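Long-range contacts in uncharacterized protein (Enterococcus faecalis, PDB 3B48), which probably serves as the DhaM phosphoryl donor in the phosphoenolpyruvate-dependent phosphorylation of dihydroxyacetone: residues 5-10 against 35-40; 9-14 against 47-52; 67-72 against 93-98; 98-103 against 124-129. All blocks are in the same frame, centred on the assembly; numbering follows the deposited sequence.

Contact 1 of 4, residues 5-10 against 35-40; sequences KADILL and TIHSLG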
loop_
_atom_site.group_PDB
_atom_site.type_symbol
_atom_site.label_atom_id
_atom_site.label_comp_id
_atom_site.label_asym_id
_atom_site.label_seq_id
_atom_site.Cartn_x
_atom_site.Cartn_y
_atom_site.Cartn_z
ATOM N N LYS B 5 -20.927 4.363 -11.983
ATOM C CA LYS B 5 -20.165 5.447 -11.395
ATOM C C LYS B 5 -19.490 5.044 -10.097
ATOM O O LYS B 5 -20.146 4.695 -9.121
ATOM C CB LYS B 5 -21.027 6.697 -11.274
ATOM C CG LYS B 5 -21.091 7.427 -12.599
ATOM C CD LYS B 5 -22.462 7.952 -12.925
ATOM C CE LYS B 5 -22.476 8.560 -14.311
ATOM N NZ LYS B 5 -23.570 9.561 -14.415
ATOM N N ALA B 6 -18.159 5.077 -10.122
ATOM C CA ALA B 6 -17.338 4.647 -9.001
ATOM C C ALA B 6 -16.247 5.659 -8.631
ATOM O O ALA B 6 -15.680 6.350 -9.490
ATOM C CB ALA B 6 -16.738 3.296 -9.264
ATOM N N ASP B 7 -16.018 5.763 -7.327
ATOM C CA ASP B 7 -14.892 6.501 -6.789
ATOM C C ASP B 7 -14.135 5.615 -5.821
ATOM O O ASP B 7 -14.743 4.815 -5.076
ATOM C CB ASP B 7 -15.355 7.760 -6.057
ATOM C CG ASP B 7 -16.118 8.710 -6.946
ATOM O OD1 ASP B 7 -17.106 8.266 -7.560
ATOM O OD2 ASP B 7 -15.757 9.912 -7.003
ATOM N N ILE B 8 -12.811 5.763 -5.853
ATOM C CA ILE B 8 -11.910 5.151 -4.893
ATOM C C ILE B 8 -11.400 6.202 -3.932
ATOM O O ILE B 8 -10.770 7.203 -4.326
ATOM C CB ILE B 8 -10.708 4.468 -5.576
ATOM C CG1 ILE B 8 -11.166 3.256 -6.395
ATOM C CG2 ILE B 8 -9.649 4.068 -4.534
ATOM C CD1 ILE B 8 -10.157 2.787 -7.391
ATOM N N LEU B 9 -11.669 5.968 -2.660
ATOM C CA LEU B 9 -11.229 6.889 -1.611
ATOM C C LEU B 9 -10.149 6.188 -0.794
ATOM O O LEU B 9 -10.365 5.074 -0.244
ATOM C CB LEU B 9 -12.394 7.363 -0.725
ATOM C CG LEU B 9 -13.581 8.203 -1.242
ATOM C CD1 LEU B 9 -14.462 7.468 -2.299
ATOM C CD2 LEU B 9 -14.424 8.634 -0.024
ATOM N N LEU B 10 -9.000 6.867 -0.768
ATOM C CA LEU B 10 -7.748 6.383 -0.225
ATOM C C LEU B 10 -7.460 7.124 1.076
ATOM O O LEU B 10 -7.126 8.318 1.054
ATOM C CB LEU B 10 -6.598 6.665 -1.217
ATOM C CG LEU B 10 -6.759 6.163 -2.665
ATOM C CD1 LEU B 10 -5.659 6.771 -3.516
ATOM C CD2 LEU B 10 -6.632 4.682 -2.656
ATOM N N THR B 35 -13.001 7.516 -10.501
ATOM C CA THR B 35 -12.429 8.702 -9.845
ATOM C C THR B 35 -11.700 8.278 -8.561
ATOM O O THR B 35 -12.219 7.489 -7.787
ATOM C CB THR B 35 -13.485 9.788 -9.613
ATOM O OG1 THR B 35 -14.083 10.098 -10.879
ATOM C CG2 THR B 35 -12.841 11.098 -9.069
ATOM N N ILE B 36 -10.467 8.759 -8.387
ATOM C CA ILE B 36 -9.629 8.478 -7.204
ATOM C C ILE B 36 -9.503 9.756 -6.388
ATOM O O ILE B 36 -9.198 10.794 -6.936
ATOM C CB ILE B 36 -8.183 8.020 -7.580
ATOM C CG1 ILE B 36 -8.170 6.913 -8.643
ATOM C CG2 ILE B 36 -7.409 7.567 -6.370
ATOM C CD1 ILE B 36 -8.993 5.699 -8.307
ATOM N N HIS B 37 -9.714 9.660 -5.078
ATOM C CA HIS B 37 -9.549 10.799 -4.176
ATOM C C HIS B 37 -8.355 10.505 -3.245
ATOM O O HIS B 37 -8.338 9.459 -2.583
ATOM C CB HIS B 37 -10.838 11.034 -3.369
ATOM C CG HIS B 37 -12.053 11.281 -4.221
ATOM N ND1 HIS B 37 -12.473 12.544 -4.575
ATOM C CD2 HIS B 37 -12.916 10.422 -4.813
ATOM C CE1 HIS B 37 -13.558 12.457 -5.317
ATOM N NE2 HIS B 37 -13.844 11.178 -5.485
ATOM N N SER B 38 -7.350 11.392 -3.231
ATOM C CA SER B 38 -6.273 11.283 -2.271
ATOM C C SER B 38 -6.714 11.906 -0.947
ATOM O O SER B 38 -6.805 13.147 -0.822
ATOM C CB SER B 38 -4.985 11.948 -2.786
ATOM O OG SER B 38 -3.997 11.932 -1.763
ATOM N N LEU B 39 -7.000 11.062 0.038
ATOM C CA LEU B 39 -7.513 11.559 1.319
ATOM C C LEU B 39 -6.629 11.300 2.531
ATOM O O LEU B 39 -7.104 11.305 3.670
ATOM C CB LEU B 39 -8.966 11.088 1.565
ATOM C CG LEU B 39 -10.008 11.317 0.438
ATOM C CD1 LEU B 39 -11.310 10.729 0.851
ATOM C CD2 LEU B 39 -10.191 12.800 0.060
ATOM N N GLY B 40 -5.339 11.110 2.292
ATOM C CA GLY B 40 -4.375 10.981 3.383
ATOM C C GLY B 40 -4.057 12.277 4.129
ATOM O O GLY B 40 -4.095 13.369 3.564
#
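The carboxylate of Asp7 and the imidazole of His37 lie nearly coplanar, 12° apart, on the same face of the sheet. His37 NE2 donates to Asp7 OD2 over 2.8 Å. The bond is almost straight, stays in the ring plane and uses the anti lone pair of OD2. The other oxygen, OD1, forms a salt bridge with Arg65, so both oxygens of the carboxylate have a partner. Thr35 stands beside Asp7 and points the same way, with its CB 3.5 Å from Asp7 OD2. Strands 6-11 and 35-38 run parallel, and helix 15-27 joins them in a beta-alpha-beta unit. Their ladder includes Ile8 N to Thr35 O at 2.7 Å and His37 N to Ile8 O at 2.8 Å. On the opposite face Ile8 and Ile36 lie side by side. The second torsion of Ile36, -54°, folds its CD1 back onto Ile8 CD1, a tight 3.3 Å contact. Leu10 slants across Ile36, and its CD1 presses on Ile36 CG2 at 3.4 Å. Ala106 of helix 102-113 packs on both Ile8 and Leu10. On the Asp7 side, Leu9 CD2 meets Leu39 CD1 at 3.9 Å, and helix 51-60 packs against both leucines.

Contact 2 of 4, residues 9-14 against 47-52; sequences LLVSHS and LGSDPM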
loop_
_atom_site.group_PDB
_atom_site.type_symbol
_atom_site.label_atom_id
_atom_site.label_comp_id
_atom_site.label_asym_id
_atom_site.label_seq_id
_atom_site.Cartn_x
_atom_site.Cartn_y
_atom_site.Cartn_z
ATOM N N LEU B 9 -11.669 5.968 -2.660
ATOM C CA LEU B 9 -11.229 6.889 -1.611
ATOM C C LEU B 9 -10.149 6.188 -0.794
ATOM O O LEU B 9 -10.365 5.074 -0.244
ATOM C CB LEU B 9 -12.394 7.363 -0.725
ATOM C CG LEU B 9 -13.581 8.203 -1.242
ATOM C CD1 LEU B 9 -14.462 7.468 -2.299
ATOM C CD2 LEU B 9 -14.424 8.634 -0.024
ATOM N N LEU B 10 -9.000 6.867 -0.768
ATOM C CA LEU B 10 -7.748 6.383 -0.225
ATOM C C LEU B 10 -7.460 7.124 1.076
ATOM O O LEU B 10 -7.126 8.318 1.054
ATOM C CB LEU B 10 -6.598 6.665 -1.217
ATOM C CG LEU B 10 -6.759 6.163 -2.665
ATOM C CD1 LEU B 10 -5.659 6.771 -3.516
ATOM C CD2 LEU B 10 -6.632 4.682 -2.656
ATOM N N VAL B 11 -7.580 6.403 2.190
ATOM C CA VAL B 11 -7.329 6.957 3.538
ATOM C C VAL B 11 -6.009 6.451 4.156
ATOM O O VAL B 11 -5.692 5.288 4.085
ATOM C CB VAL B 11 -8.523 6.699 4.465
ATOM C CG1 VAL B 11 -8.401 7.534 5.736
ATOM C CG2 VAL B 11 -9.834 6.991 3.679
ATOM N N SER B 12 -5.222 7.370 4.709
ATOM C CA SER B 12 -3.955 6.990 5.304
ATOM C C SER B 12 -3.596 8.059 6.292
ATOM O O SER B 12 -4.165 9.123 6.224
ATOM C CB SER B 12 -2.876 6.888 4.203
ATOM O OG SER B 12 -1.618 6.477 4.715
ATOM N N HIS B 13 -2.650 7.794 7.196
ATOM C CA HIS B 13 -1.930 8.896 7.864
ATOM C C HIS B 13 -1.141 9.782 6.897
ATOM O O HIS B 13 -1.019 10.951 7.108
ATOM C CB HIS B 13 -0.968 8.368 8.924
ATOM C CG HIS B 13 -1.619 8.075 10.230
ATOM N ND1 HIS B 13 -0.983 8.273 11.437
ATOM C CD2 HIS B 13 -2.855 7.615 10.526
ATOM C CE1 HIS B 13 -1.800 7.940 12.419
ATOM N NE2 HIS B 13 -2.942 7.537 11.890
ATOM N N SER B 14 -0.608 9.193 5.835
ATOM C CA SER B 14 0.348 9.863 4.949
ATOM C C SER B 14 -0.369 10.343 3.707
ATOM O O SER B 14 -0.969 9.542 2.986
ATOM C CB SER B 14 1.489 8.883 4.583
ATOM O OG SER B 14 2.346 9.326 3.541
ATOM N N LEU B 47 0.718 14.020 9.428
ATOM C CA LEU B 47 0.494 12.573 9.548
ATOM C C LEU B 47 -0.685 12.332 10.498
ATOM O O LEU B 47 -0.630 12.730 11.663
ATOM C CB LEU B 47 1.757 11.828 10.039
ATOM C CG LEU B 47 2.922 11.669 9.033
ATOM C CD1 LEU B 47 4.295 11.520 9.734
ATOM C CD2 LEU B 47 2.689 10.540 8.055
ATOM N N GLY B 48 -1.746 11.711 9.987
ATOM C CA GLY B 48 -2.952 11.462 10.765
ATOM C C GLY B 48 -4.158 11.349 9.855
ATOM O O GLY B 48 -4.052 11.537 8.646
ATOM N N SER B 49 -5.318 11.023 10.406
ATOM C CA SER B 49 -6.493 10.921 9.545
ATOM C C SER B 49 -7.691 11.721 10.039
ATOM O O SER B 49 -7.894 11.846 11.230
ATOM C CB SER B 49 -6.855 9.454 9.316
ATOM O OG SER B 49 -5.880 8.903 8.443
ATOM N N ASP B 50 -8.478 12.250 9.100
ATOM C CA ASP B 50 -9.675 13.024 9.400
ATOM C C ASP B 50 -10.853 12.390 8.670
ATOM O O ASP B 50 -10.861 12.339 7.436
ATOM C CB ASP B 50 -9.498 14.488 8.965
ATOM C CG ASP B 50 -10.645 15.390 9.419
ATOM O OD1 ASP B 50 -11.620 14.873 9.985
ATOM O OD2 ASP B 50 -10.568 16.628 9.222
ATOM N N PRO B 51 -11.868 11.904 9.431
ATOM C CA PRO B 51 -13.071 11.326 8.792
ATOM C C PRO B 51 -13.880 12.353 7.988
ATOM O O PRO B 51 -14.604 11.983 7.085
ATOM C CB PRO B 51 -13.879 10.802 9.981
ATOM C CG PRO B 51 -13.369 11.591 11.163
ATOM C CD PRO B 51 -11.943 11.869 10.902
HETATM N N MSE B 52 -13.752 13.628 8.331
HETATM C CA MSE B 52 -14.467 14.700 7.650
HETATM C C MSE B 52 -14.000 14.897 6.192
HETATM O O MSE B 52 -14.707 15.455 5.382
HETATM C CB MSE B 52 -14.349 15.988 8.461
HETATM C CG MSE B 52 -15.555 16.931 8.345
HETATM SE SE MSE B 52 -17.225 16.141 9.020
HETATM C CE MSE B 52 -16.732 15.917 10.892
#
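One face of the His13 ring is taken by Gly48. The CA of Gly48 sits 3.7 Å from the ring centroid of His13 and 12° off the normal, a CH-pi contact over the middle of the ring. Ser49 OG approaches the ring obliquely, 3.9 Å from His13 CD2. The imidazole NE2 is hydrogen-bonded to Ser75 OG, which helps fix the rotation of the ring. A chi1 of -83° sets His13 CG beside its own backbone N and swings the ring over the glycine. The backbone ties the same pair: Gly48 N donates to His13 O over 3.1 Å, in the carbonyl plane and on a lone pair. Ser49 OG reaches Ser12 O at 2.8 Å, but this bond is weak. Ser12 to Ser14 follow strand 6-11 at the C-terminal end of the parallel sheet, and Gly48 and Ser49 precede helix 51-60. In EIIA domains of the mannose family a histidine after the first strand carries the phosphoryl group, and the place of His13 is consistent with that role. Ser12 OG accepts from Ser14 N at 3.1 Å, forming an ST turn, and also bonds Asp72. Ser14 then N-caps helix 15-27. Leu47 CD2 lies against Ser14 CA at 3.9 Å. Met24 of the second subunit packs on Ser12 and His13. Asp50 OD1 caps helix 51-60 by accepting from Met52 N, which comes from above the carboxylate plane.

Contact 3 of 4, residues 67-72 against 93-98; sequences FLIFAD and KHYHLV
Ile69 crosses Tyr95 at about a right angle and lays its CD1 over one face of the ring. Ile69 CD1 is 3.7 Å from the Tyr95 centroid and offset toward the rim, nearest to Tyr95 CE1. Tyr95 can offer that face because its CG is anti to the backbone N (chi1 -174°). Its hydroxyl is hydrogen-bonded to Ser80 O of helix 75-84. This is one tight spot. The other lies on the far face of the sheet, where Val98 CG2 sits over the Phe70 ring, 4.0 Å from its centroid. There Val98 CG2 also touches Leu68 CB at 3.9 Å, and Leu68 CD2 comes obliquely to His96 CD2 at 3.4 Å. Four backbone bonds bind the strands between these layers, among them Ile69 N to His96 O at 2.8 Å. Side-chain packing is looser at the ends. His94 is partly exposed and leads its ring away from Phe67, though Phe67 N still donates to His94 O. His94 ND1 and His96 NE2 both bond Glu66 OE1, so one carboxylate oxygen steadies two imidazoles. At the other end the strands part, and water 1 accepts from Ala71 N and donates to Val98 O, 2.9 Å from each. Lys132 of the second subunit bonds Ala71 O and Asp72 O nearby. Strands 66-71 and 95-97 are parallel neighbours, and 95-97 is the last strand on this side of the chain's sheet. The strand order 2-1-3-4, with helices on both faces, is consistent with the parallel part of the sheet in mannose-family EIIA domains.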
loop_
_atom_site.group_PDB
_atom_site.type_symbol
_atom_site.label_atom_id
_atom_site.label_comp_id
_atom_site.label_asym_id
_atom_site.label_seq_id
_atom_site.Cartn_x
_atom_site.Cartn_y
_atom_site.Cartn_z
ATOM N N PHE B 67 -19.123 4.449 -3.692
ATOM C CA PHE B 67 -17.883 4.923 -3.052
ATOM C C PHE B 67 -17.170 3.793 -2.343
ATOM O O PHE B 67 -17.698 3.233 -1.363
ATOM C CB PHE B 67 -18.149 6.062 -2.066
ATOM C CG PHE B 67 -18.855 7.254 -2.674
ATOM C CD1 PHE B 67 -18.129 8.245 -3.353
ATOM C CD2 PHE B 67 -20.241 7.397 -2.542
ATOM C CE1 PHE B 67 -18.764 9.340 -3.910
ATOM C CE2 PHE B 67 -20.901 8.480 -3.092
ATOM C CZ PHE B 67 -20.177 9.464 -3.776
ATOM N N LEU B 68 -15.972 3.488 -2.847
ATOM C CA LEU B 68 -15.085 2.424 -2.322
ATOM C C LEU B 68 -13.973 2.979 -1.449
ATOM O O LEU B 68 -13.133 3.772 -1.914
ATOM C CB LEU B 68 -14.469 1.613 -3.472
ATOM C CG LEU B 68 -15.342 1.262 -4.684
ATOM C CD1 LEU B 68 -14.716 0.108 -5.458
ATOM C CD2 LEU B 68 -16.824 0.971 -4.366
ATOM N N ILE B 69 -13.990 2.591 -0.177
ATOM C CA ILE B 69 -13.058 3.142 0.828
ATOM C C ILE B 69 -11.925 2.172 1.192
ATOM O O ILE B 69 -12.191 1.087 1.695
ATOM C CB ILE B 69 -13.808 3.668 2.121
ATOM C CG1 ILE B 69 -14.463 5.031 1.867
ATOM C CG2 ILE B 69 -12.847 3.897 3.254
ATOM C CD1 ILE B 69 -15.739 4.996 1.098
ATOM N N PHE B 70 -10.686 2.566 0.883
ATOM C CA PHE B 70 -9.487 1.842 1.277
ATOM C C PHE B 70 -8.680 2.623 2.348
ATOM O O PHE B 70 -8.529 3.841 2.258
ATOM C CB PHE B 70 -8.582 1.550 0.074
ATOM C CG PHE B 70 -9.276 0.864 -1.053
ATOM C CD1 PHE B 70 -9.022 -0.474 -1.330
ATOM C CD2 PHE B 70 -10.208 1.542 -1.836
ATOM C CE1 PHE B 70 -9.680 -1.114 -2.365
ATOM C CE2 PHE B 70 -10.847 0.897 -2.894
ATOM C CZ PHE B 70 -10.594 -0.424 -3.146
ATOM N N ALA B 71 -8.195 1.908 3.359
ATOM C CA ALA B 71 -7.309 2.483 4.382
ATOM C C ALA B 71 -6.120 1.553 4.579
ATOM O O ALA B 71 -6.173 0.363 4.236
ATOM C CB ALA B 71 -8.050 2.716 5.705
ATOM N N ASP B 72 -5.023 2.084 5.092
ATOM C CA ASP B 72 -3.930 1.192 5.452
ATOM C C ASP B 72 -4.044 0.740 6.908
ATOM O O ASP B 72 -4.268 -0.433 7.183
ATOM C CB ASP B 72 -2.567 1.791 5.142
ATOM C CG ASP B 72 -2.410 3.270 5.602
ATOM O OD1 ASP B 72 -3.185 3.785 6.461
ATOM O OD2 ASP B 72 -1.449 3.904 5.092
ATOM N N LYS B 93 -25.842 3.182 1.769
ATOM C CA LYS B 93 -26.117 2.125 0.785
ATOM C C LYS B 93 -25.119 2.179 -0.392
ATOM O O LYS B 93 -24.907 1.192 -1.115
ATOM C CB LYS B 93 -27.584 2.223 0.322
ATOM C CG LYS B 93 -27.961 1.354 -0.885
ATOM C CD LYS B 93 -29.433 0.993 -0.900
ATOM C CE LYS B 93 -29.742 -0.153 0.076
ATOM N NZ LYS B 93 -31.143 -0.052 0.576
ATOM N N HIS B 94 -24.494 3.345 -0.549
ATOM C CA HIS B 94 -23.477 3.543 -1.560
ATOM C C HIS B 94 -22.044 3.615 -1.014
ATOM O O HIS B 94 -21.134 3.955 -1.751
ATOM C CB HIS B 94 -23.834 4.771 -2.404
ATOM C CG HIS B 94 -25.142 4.631 -3.114
ATOM N ND1 HIS B 94 -25.438 3.544 -3.914
ATOM C CD2 HIS B 94 -26.249 5.411 -3.115
ATOM C CE1 HIS B 94 -26.665 3.669 -4.385
ATOM N NE2 HIS B 94 -27.177 4.796 -3.921
ATOM N N TYR B 95 -21.852 3.288 0.268
ATOM C CA TYR B 95 -20.533 3.381 0.918
ATOM C C TYR B 95 -19.984 1.995 1.239
ATOM O O TYR B 95 -20.605 1.213 1.995
ATOM C CB TYR B 95 -20.668 4.199 2.189
ATOM C CG TYR B 95 -19.401 4.556 2.967
ATOM C CD1 TYR B 95 -18.909 5.862 2.921
ATOM C CD2 TYR B 95 -18.758 3.636 3.832
ATOM C CE1 TYR B 95 -17.800 6.239 3.656
ATOM C CE2 TYR B 95 -17.630 4.026 4.586
ATOM C CZ TYR B 95 -17.179 5.343 4.476
ATOM O OH TYR B 95 -16.119 5.824 5.160
ATOM N N HIS B 96 -18.823 1.688 0.663
ATOM C CA HIS B 96 -18.256 0.331 0.754
ATOM C C HIS B 96 -16.846 0.340 1.328
ATOM O O HIS B 96 -15.887 0.776 0.659
ATOM C CB HIS B 96 -18.238 -0.400 -0.610
ATOM C CG HIS B 96 -19.443 -0.152 -1.481
ATOM N ND1 HIS B 96 -20.568 -0.945 -1.450
ATOM C CD2 HIS B 96 -19.671 0.781 -2.439
ATOM C CE1 HIS B 96 -21.446 -0.503 -2.335
ATOM N NE2 HIS B 96 -20.926 0.548 -2.946
ATOM N N LEU B 97 -16.725 -0.164 2.553
ATOM C CA LEU B 97 -15.449 -0.379 3.208
ATOM C C LEU B 97 -14.822 -1.623 2.610
ATOM O O LEU B 97 -15.339 -2.740 2.776
ATOM C CB LEU B 97 -15.646 -0.612 4.711
ATOM C CG LEU B 97 -16.131 0.551 5.560
ATOM C CD1 LEU B 97 -16.567 0.051 6.937
ATOM C CD2 LEU B 97 -15.076 1.649 5.667
ATOM N N VAL B 98 -13.701 -1.451 1.920
ATOM C CA VAL B 98 -13.169 -2.576 1.178
ATOM C C VAL B 98 -12.103 -3.230 2.012
ATOM O O VAL B 98 -11.059 -2.638 2.285
ATOM C CB VAL B 98 -12.622 -2.204 -0.226
ATOM C CG1 VAL B 98 -12.518 -3.464 -1.115
ATOM C CG2 VAL B 98 -13.494 -1.166 -0.899
HETATM O O HOH W 1 -8.870 -0.827 2.655
#

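Contact 4 of 4, residues 98-103 against 124-129; sequences VDAPLV and AEAQNA
Gln127 lies across Val98 at about a right angle and can be followed atom by atom. Its CB is 3.9 Å from Asp99 O. CG comes closer to that carbonyl, with Gln127 CG 3.6 Å from Asp99 O, and also meets Val98 CG1 at 4.0 Å. Beyond CG the chain runs extended (chi2 173°) and leads past 98-103. Asn135 of the second subunit packs on this glutamine. Ala126, the residue before, meets 98-103 with its methyl group. Its CB touches Val98 CG1 at 3.9 Å and Ala100 CB at 4.0 Å. Ala100 CB also rests on Ala126 O, 3.3 Å away. That carbonyl already accepts from Ala129 N, as helix 119-127 comes to its end. Asp99 is the centre of an inverse gamma turn, with a weak bond from Ala100 N to Val98 O. Its carboxylate turns away to accept from backbone N atoms of Lys132, Trp134 and Asn135 of the second subunit. No hydrogen bond joins segments 98-103 and 124-129. Van der Waals contacts of small apolar groups and aliphatic carbons, some of them against backbone carbonyls, hold them, while the acidic group of Asp99 serves the dimer.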
loop_
_atom_site.group_PDB
_atom_site.type_symbol
_atom_site.label_atom_id
_atom_site.label_comp_id
_atom_site.label_asym_id
_atom_site.label_seq_id
_atom_site.Cartn_x
_atom_site.Cartn_y
_atom_site.Cartn_z
ATOM N N VAL B 98 -13.701 -1.451 1.920
ATOM C CA VAL B 98 -13.169 -2.576 1.178
ATOM C C VAL B 98 -12.103 -3.230 2.012
ATOM O O VAL B 98 -11.059 -2.638 2.285
ATOM C CB VAL B 98 -12.622 -2.204 -0.226
ATOM C CG1 VAL B 98 -12.518 -3.464 -1.115
ATOM C CG2 VAL B 98 -13.494 -1.166 -0.899
ATOM N N ASP B 99 -12.383 -4.456 2.447
ATOM C CA ASP B 99 -11.421 -5.199 3.247
ATOM C C ASP B 99 -10.302 -5.703 2.350
ATOM O O ASP B 99 -10.290 -6.854 1.917
ATOM C CB ASP B 99 -12.093 -6.343 3.986
ATOM C CG ASP B 99 -11.345 -6.723 5.236
ATOM O OD1 ASP B 99 -10.106 -6.590 5.242
ATOM O OD2 ASP B 99 -11.984 -7.143 6.216
ATOM N N ALA B 100 -9.346 -4.813 2.089
ATOM C CA ALA B 100 -8.287 -5.049 1.105
ATOM C C ALA B 100 -7.100 -4.147 1.410
ATOM O O ALA B 100 -7.288 -3.067 1.975
ATOM C CB ALA B 100 -8.816 -4.775 -0.329
ATOM N N PRO B 101 -5.876 -4.566 1.015
ATOM C CA PRO B 101 -4.762 -3.674 1.284
ATOM C C PRO B 101 -4.882 -2.422 0.445
ATOM O O PRO B 101 -5.485 -2.454 -0.633
ATOM C CB PRO B 101 -3.523 -4.487 0.906
ATOM C CG PRO B 101 -3.988 -5.588 0.052
ATOM C CD PRO B 101 -5.458 -5.794 0.310
ATOM N N LEU B 102 -4.321 -1.330 0.974
ATOM C CA LEU B 102 -4.469 -0.014 0.427
ATOM C C LEU B 102 -4.011 0.139 -1.054
ATOM O O LEU B 102 -4.835 0.506 -1.919
ATOM C CB LEU B 102 -3.781 1.020 1.346
ATOM C CG LEU B 102 -3.841 2.477 0.884
ATOM C CD1 LEU B 102 -5.294 3.054 0.775
ATOM C CD2 LEU B 102 -2.979 3.368 1.729
ATOM N N VAL B 103 -2.719 -0.086 -1.332
ATOM C CA VAL B 103 -2.190 0.088 -2.695
ATOM C C VAL B 103 -2.796 -0.946 -3.667
ATOM O O VAL B 103 -3.438 -0.589 -4.677
ATOM C CB VAL B 103 -0.619 0.015 -2.749
ATOM C CG1 VAL B 103 -0.123 0.175 -4.219
ATOM C CG2 VAL B 103 0.014 1.084 -1.852
ATOM N N ALA B 124 -14.653 -7.825 -5.270
ATOM C CA ALA B 124 -14.005 -9.104 -5.043
ATOM C C ALA B 124 -12.532 -9.060 -5.437
ATOM O O ALA B 124 -11.680 -9.581 -4.716
ATOM C CB ALA B 124 -14.748 -10.246 -5.755
ATOM N N GLU B 125 -12.232 -8.412 -6.562
ATOM C CA GLU B 125 -10.840 -8.325 -7.035
ATOM C C GLU B 125 -9.915 -7.666 -6.008
ATOM O O GLU B 125 -8.880 -8.243 -5.657
ATOM C CB GLU B 125 -10.738 -7.628 -8.395
ATOM C CG GLU B 125 -11.214 -8.477 -9.566
ATOM C CD GLU B 125 -10.831 -9.938 -9.410
ATOM O OE1 GLU B 125 -9.612 -10.232 -9.455
ATOM O OE2 GLU B 125 -11.746 -10.783 -9.236
ATOM N N ALA B 126 -10.305 -6.485 -5.515
ATOM C CA ALA B 126 -9.564 -5.779 -4.456
ATOM C C ALA B 126 -9.321 -6.654 -3.216
ATOM O O ALA B 126 -8.182 -6.856 -2.804
ATOM C CB ALA B 126 -10.290 -4.504 -4.082
ATOM N N GLN B 127 -10.402 -7.191 -2.653
ATOM C CA GLN B 127 -10.366 -8.118 -1.517
ATOM C C GLN B 127 -9.407 -9.308 -1.708
ATOM O O GLN B 127 -9.024 -9.971 -0.744
ATOM C CB GLN B 127 -11.791 -8.609 -1.204
ATOM C CG GLN B 127 -12.689 -7.474 -0.706
ATOM C CD GLN B 127 -14.139 -7.849 -0.542
ATOM O OE1 GLN B 127 -14.555 -8.966 -0.866
ATOM N NE2 GLN B 127 -14.930 -6.912 -0.020
ATOM N N ASN B 128 -9.013 -9.548 -2.955
ATOM C CA ASN B 128 -8.107 -10.642 -3.313
ATOM C C ASN B 128 -6.641 -10.250 -3.560
ATOM O O ASN B 128 -5.839 -11.130 -3.884
ATOM C CB ASN B 128 -8.654 -11.370 -4.551
ATOM C CG ASN B 128 -9.738 -12.407 -4.209
ATOM O OD1 ASN B 128 -10.030 -12.707 -3.033
ATOM N ND2 ASN B 128 -10.339 -12.960 -5.256
ATOM N N ALA B 129 -6.308 -8.964 -3.360
ATOM C CA ALA B 129 -5.106 -8.268 -3.951
ATOM C C ALA B 129 -3.654 -8.379 -3.374
ATOM O O ALA B 129 -2.663 -8.371 -4.140
ATOM C CB ALA B 129 -5.435 -6.792 -4.187
#

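Overall arrangement
Contacts 1 and 3 are the buried core. Each pairs two parallel strands of one sheet, and strands 6-11 and 66-71 join them through backbone bonds such as Leu9 N to Leu68 O. Contacts 2 and 4 are partly buried and lie at the loop ends, about 18 Å apart between centres. Contact 2 extends strand 6-11 of contact 1 into its loop, and Val11 N bonds Phe70 O of contact 3. Contact 4 shares Val98 with contact 3. Chemistry follows place: ladders and tight apolar pairs inside, polar loop bonds in contact 2, van der Waals packing without a cross-segment hydrogen bond in contact 4. Contacts 2, 3 and 4 touch the second subunit; contact 1 does not.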